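Local atomic coordinates of cytosine-specific methyltransferase (PDB entry 3G7U), a protein that probably methylates cytosine at carbon 5 in DNA, using S-adenosyl-L-methionine as the methyl donor. Residues V151-S154 / P159-R162; E228-Q233 / A324-G329. All blocks are in the same frame, centred on the assembly; numbering follows the deposited sequence. Where two conformers were deposited one is given.

Contact 1 of 2, residues V151-S154 / P159-R162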
loop_
_atom_site.group_PDB
_atom_site.type_symbol
_atom_site.label_atom_id
_atom_site.label_comp_id
_atom_site.label_asym_id
_atom_site.label_seq_id
_atom_site.Cartn_x
_atom_site.Cartn_y
_atom_site.Cartn_z
ATOM N N VAL A 151 -8.608 9.389 -5.559
ATOM C CA VAL A 151 -8.565 8.377 -6.619
ATOM C C VAL A 151 -9.312 7.126 -6.212
ATOM O O VAL A 151 -9.410 6.841 -5.038
ATOM C CB VAL A 151 -7.131 7.981 -7.047
ATOM C CG1 VAL A 151 -6.385 9.161 -7.661
ATOM C CG2 VAL A 151 -6.358 7.407 -5.885
ATOM N N LYS A 152 -9.803 6.393 -7.198
ATOM C CA LYS A 152 -10.415 5.081 -6.980
ATOM C C LYS A 152 -9.399 4.110 -7.559
ATOM O O LYS A 152 -9.006 4.238 -8.696
ATOM C CB LYS A 152 -11.762 4.990 -7.725
ATOM C CG LYS A 152 -12.636 3.775 -7.364
ATOM C CD LYS A 152 -14.031 3.835 -8.018
ATOM C CE LYS A 152 -13.961 3.511 -9.513
ATOM N NZ LYS A 152 -15.282 3.602 -10.233
ATOM N N ALA A 153 -8.972 3.138 -6.760
ATOM C CA ALA A 153 -7.877 2.274 -7.148
ATOM C C ALA A 153 -8.107 1.549 -8.432
ATOM O O ALA A 153 -7.160 1.319 -9.217
ATOM C CB ALA A 153 -7.534 1.273 -6.001
ATOM N N SER A 154 -9.356 1.160 -8.664
ATOM C CA SER A 154 -9.681 0.347 -9.848
ATOM C C SER A 154 -9.467 1.088 -11.192
ATOM O O SER A 154 -9.173 0.457 -12.224
ATOM C CB SER A 154 -11.104 -0.209 -9.740
ATOM O OG SER A 154 -12.033 0.798 -9.427
ATOM N N PRO A 159 -7.395 -4.322 -8.463
ATOM C CA PRO A 159 -8.674 -5.019 -8.433
ATOM C C PRO A 159 -9.568 -4.618 -7.299
ATOM O O PRO A 159 -10.287 -5.417 -6.855
ATOM C CB PRO A 159 -8.272 -6.470 -8.236
ATOM C CG PRO A 159 -6.916 -6.557 -8.613
ATOM C CD PRO A 159 -6.287 -5.261 -8.312
ATOM N N THR A 160 -9.473 -3.409 -6.810
ATOM C CA THR A 160 -10.252 -3.002 -5.672
ATOM C C THR A 160 -10.747 -1.592 -5.879
ATOM O O THR A 160 -10.103 -0.830 -6.514
ATOM C CB THR A 160 -9.408 -3.059 -4.398
ATOM O OG1 THR A 160 -10.134 -2.579 -3.297
ATOM C CG2 THR A 160 -8.210 -2.247 -4.540
ATOM N N ILE A 161 -11.909 -1.285 -5.329
ATOM C CA ILE A 161 -12.510 0.029 -5.567
ATOM C C ILE A 161 -12.228 1.017 -4.438
ATOM O O ILE A 161 -12.886 2.056 -4.366
ATOM C CB ILE A 161 -14.068 -0.040 -5.847
ATOM C CG1 ILE A 161 -14.822 -0.734 -4.707
ATOM C CG2 ILE A 161 -14.347 -0.722 -7.160
ATOM C CD1 ILE A 161 -16.249 -0.289 -4.525
ATOM N N ARG A 162 -11.266 0.730 -3.561
ATOM C CA ARG A 162 -11.004 1.599 -2.420
ATOM C C ARG A 162 -10.588 3.008 -2.867
ATOM O O ARG A 162 -9.898 3.156 -3.870
ATOM C CB ARG A 162 -9.983 0.973 -1.449
ATOM C CG ARG A 162 -8.543 0.814 -1.950
ATOM C CD ARG A 162 -7.566 0.779 -0.756
ATOM N NE ARG A 162 -7.554 -0.516 -0.074
ATOM C CZ ARG A 162 -7.248 -0.701 1.212
ATOM N NH1 ARG A 162 -7.263 -1.925 1.725
ATOM N NH2 ARG A 162 -6.932 0.328 1.998
#
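Ala153 and Arg162 are joined backbone to backbone: Ala153 N donates to Arg162 O at 3.0 Å, with an N-H...O angle of 162°, an almost straight bond. The methyl of Ala153 turns toward 159-162 and rests against the carbonyl of Thr160, CB lying 3.4 Å from Thr160 O, with the Thr160 methyl CG2 beside it at 3.9 Å. A small residue suits this place, because the turn after strand 143-152 and the loop 159-162 run close together here and Val355 of helix 353-367 touches the same methyl. Beside it, Ser154 OG sits 3.6 Å from Ile161 CG2, a van der Waals contact. Lys152 holds its CG opposite the backbone N (chi1 -169°), which brings that methylene to 3.5 Å from Ile161 O while the charged end continues outward. Further out, Thr160 OG1 bonds to Cys291 O, and Arg162 NH2 hydrogen-bonds to Gly348 O. Val151 pairs with Arg164 through the backbone, so the Ala153-Arg162 bond carries the antiparallel ladder just past the strand ends. This is the loop end of the hairpin formed by strands 143-152 and 163-171, the antiparallel edge of the class I methyltransferase sheet, and Arg162 and Arg164 are consistent with motif VIII of C5-methyltransferases.

Contact 2 of 2, residues E228-Q233 / A324-G329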
loop_
_atom_site.group_PDB
_atom_site.type_symbol
_atom_site.label_atom_id
_atom_site.label_comp_id
_atom_site.label_asym_id
_atom_site.label_seq_id
_atom_site.Cartn_x
_atom_site.Cartn_y
_atom_site.Cartn_z
ATOM N N GLU A 228 2.393 -8.822 -15.393
ATOM C CA GLU A 228 3.823 -8.427 -15.364
ATOM C C GLU A 228 4.150 -7.808 -14.010
ATOM O O GLU A 228 5.242 -7.988 -13.485
ATOM C CB GLU A 228 4.193 -7.391 -16.446
ATOM C CG GLU A 228 3.534 -7.520 -17.829
ATOM C CD GLU A 228 3.825 -8.836 -18.587
ATOM O OE1 GLU A 228 4.918 -9.432 -18.414
ATOM O OE2 GLU A 228 2.941 -9.265 -19.383
ATOM N N LYS A 229 3.210 -7.038 -13.487
ATOM C CA LYS A 229 3.346 -6.439 -12.144
ATOM C C LYS A 229 3.224 -7.528 -11.075
ATOM O O LYS A 229 3.888 -7.488 -10.040
ATOM C CB LYS A 229 2.271 -5.371 -11.936
ATOM C CG LYS A 229 2.497 -4.129 -12.749
ATOM C CD LYS A 229 1.703 -2.946 -12.211
ATOM C CE LYS A 229 2.014 -1.658 -13.049
ATOM N NZ LYS A 229 3.493 -1.393 -13.155
ATOM N N LEU A 230 2.385 -8.523 -11.343
ATOM C CA LEU A 230 2.153 -9.596 -10.358
ATOM C C LEU A 230 3.377 -10.491 -10.150
ATOM O O LEU A 230 3.706 -10.824 -9.021
ATOM C CB LEU A 230 0.903 -10.420 -10.729
ATOM C CG LEU A 230 0.319 -11.407 -9.714
ATOM C CD1 LEU A 230 -0.341 -10.658 -8.518
ATOM C CD2 LEU A 230 -0.744 -12.272 -10.409
ATOM N N TRP A 231 4.062 -10.839 -11.243
ATOM C CA TRP A 231 5.162 -11.803 -11.243
ATOM C C TRP A 231 6.547 -11.215 -11.527
ATOM O O TRP A 231 7.533 -11.938 -11.519
ATOM C CB TRP A 231 4.847 -12.973 -12.210
ATOM C CG TRP A 231 3.581 -13.693 -11.785
ATOM C CD1 TRP A 231 3.228 -14.042 -10.485
ATOM C CD2 TRP A 231 2.505 -14.136 -12.621
ATOM N NE1 TRP A 231 1.999 -14.668 -10.488
ATOM C CE2 TRP A 231 1.532 -14.732 -11.777
ATOM C CE3 TRP A 231 2.261 -14.083 -14.004
ATOM C CZ2 TRP A 231 0.335 -15.275 -12.271
ATOM C CZ3 TRP A 231 1.046 -14.605 -14.497
ATOM C CH2 TRP A 231 0.103 -15.184 -13.630
ATOM N N GLY A 232 6.641 -9.903 -11.718
ATOM C CA GLY A 232 7.937 -9.264 -12.031
ATOM C C GLY A 232 7.992 -7.806 -11.605
ATOM O O GLY A 232 7.431 -7.441 -10.553
ATOM N N GLN A 233 8.656 -6.969 -12.420
ATOM C CA GLN A 233 8.852 -5.554 -12.112
ATOM C C GLN A 233 9.348 -5.387 -10.673
ATOM O O GLN A 233 8.750 -4.649 -9.853
ATOM C CB GLN A 233 7.607 -4.734 -12.405
ATOM C CG GLN A 233 7.264 -4.682 -13.903
ATOM C CD GLN A 233 6.027 -3.860 -14.199
ATOM O OE1 GLN A 233 5.599 -3.039 -13.378
ATOM N NE2 GLN A 233 5.437 -4.077 -15.385
ATOM N N ALA A 324 -6.140 -11.702 -0.849
ATOM C CA ALA A 324 -6.292 -10.315 -0.466
ATOM C C ALA A 324 -5.156 -9.438 -1.007
ATOM O O ALA A 324 -5.409 -8.294 -1.474
ATOM C CB ALA A 324 -6.369 -10.195 1.044
ATOM N N ALA A 325 -3.930 -9.953 -0.935
ATOM C CA ALA A 325 -2.728 -9.236 -1.446
ATOM C C ALA A 325 -2.892 -8.973 -2.917
ATOM O O ALA A 325 -2.610 -7.865 -3.398
ATOM C CB ALA A 325 -1.467 -10.044 -1.219
ATOM N N ARG A 326 -3.353 -9.997 -3.668
ATOM C CA ARG A 326 -3.539 -9.784 -5.088
ATOM C C ARG A 326 -4.608 -8.733 -5.343
ATOM O O ARG A 326 -4.456 -7.854 -6.205
ATOM C CB ARG A 326 -3.934 -11.092 -5.762
ATOM C CG ARG A 326 -2.823 -12.099 -5.837
ATOM C CD ARG A 326 -3.048 -12.948 -7.057
ATOM N NE ARG A 326 -1.961 -13.905 -7.372
ATOM C CZ ARG A 326 -2.106 -14.880 -8.259
ATOM N NH1 ARG A 326 -1.123 -15.744 -8.506
ATOM N NH2 ARG A 326 -3.273 -14.995 -8.890
ATOM N N LEU A 327 -5.698 -8.813 -4.613
ATOM C CA LEU A 327 -6.767 -7.879 -4.847
ATOM C C LEU A 327 -6.363 -6.440 -4.486
ATOM O O LEU A 327 -6.921 -5.489 -5.008
ATOM C CB LEU A 327 -7.991 -8.322 -4.043
ATOM C CG LEU A 327 -8.539 -9.671 -4.539
ATOM C CD1 LEU A 327 -9.570 -10.171 -3.514
ATOM C CD2 LEU A 327 -9.243 -9.476 -5.929
ATOM N N GLN A 328 -5.377 -6.287 -3.606
ATOM C CA GLN A 328 -4.932 -4.953 -3.195
ATOM C C GLN A 328 -3.868 -4.398 -4.142
ATOM O O GLN A 328 -3.580 -3.213 -4.097
ATOM C CB GLN A 328 -4.440 -5.027 -1.731
ATOM C CG GLN A 328 -3.972 -3.769 -1.077
ATOM C CD GLN A 328 -5.076 -2.770 -0.843
ATOM O OE1 GLN A 328 -6.269 -3.093 -0.890
ATOM N NE2 GLN A 328 -4.679 -1.527 -0.590
ATOM N N GLY A 329 -3.367 -5.223 -5.060
ATOM C CA GLY A 329 -2.355 -4.808 -5.997
ATOM C C GLY A 329 -0.922 -5.100 -5.590
ATOM O O GLY A 329 0.008 -4.536 -6.163
HETATM O O HOH W 1 1.898 -5.351 -8.162
#
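Leu230 and Arg326 meet where the last turns of helices 225-231 and 321-328 approach each other, Leu230 CA and Arg326 CA being the nearest pair at 7.8 Å. Helix 321-328 ends in a Schellman motif: Gly329 takes a positive phi of 94°, a conformation easy for a residue without a side chain, and its N returns to Arg326 O. The run Ala325 to Gly329 matches motif IX of the C5-methyltransferases. No direct hydrogen bond joins the two segments. A water donates to Gly329 O at 2.9 Å and, weakly, to Lys229 O, bridging the two backbones.

The main contact sets a leucine methyl over a guanidinium face. Leu230 and Arg326 cross at about a right angle, and the methyl CD2 of Leu230 lies over the centre of one guanidinium face, 3.6 Å from Arg326 CZ, while CD1 rests against CD and NE. Leucine suits this place because it covers the face of a buried cation without competing for its N-H groups, which point outward in the guanidinium plane. Arg326 is extended from CG to NE, long enough to reach past Leu230; its NH1 forms a salt bridge with Asp332 and NH2 bonds to Ala196 O and Tyr198 O, so several partners fix its rotation. The indole of Trp231 stands 73° from the guanidinium plane, and Leu230 CD2 also lies above one face of the indole, displaced toward its rim.

Within 228-233, Lys229 NZ donates to Gln233 OE1 at 2.7 Å, in the carbonyl plane, and also forms a salt bridge with Glu357. Tryptophan suits position 231 because its indole N-H lets a largely apolar ring donate to Asp332 beside the guanidinium. At the indole edge, Trp231 NE1 approaches Arg326 NH1 to 3.9 Å, and both nitrogens bind the same carboxylate oxygen, Asp332 OD2.

The centres of contact 1 and contact 2 lie about 14 Å apart, and the two come in series along the chain, the hairpin loop first and the pair of helix ends later. Contact 1 belongs to the antiparallel edge of the seven-stranded sheet; contact 2 joins helices 225-231 and 321-328, which the chain reaches after leaving that sheet. The loop 159-162 nevertheless packs on helix 321-328: Thr160 CG2 lies 3.5 Å from Leu327 O, Pro159 CD touches the same oxygen, and Arg162 NE makes a weak hydrogen bond with Gln328 OE1. Helix 321-328 thus lies between the loop of the outer hairpin and helix 225-231, tying the class I methyltransferase sheet to the later part of the chain.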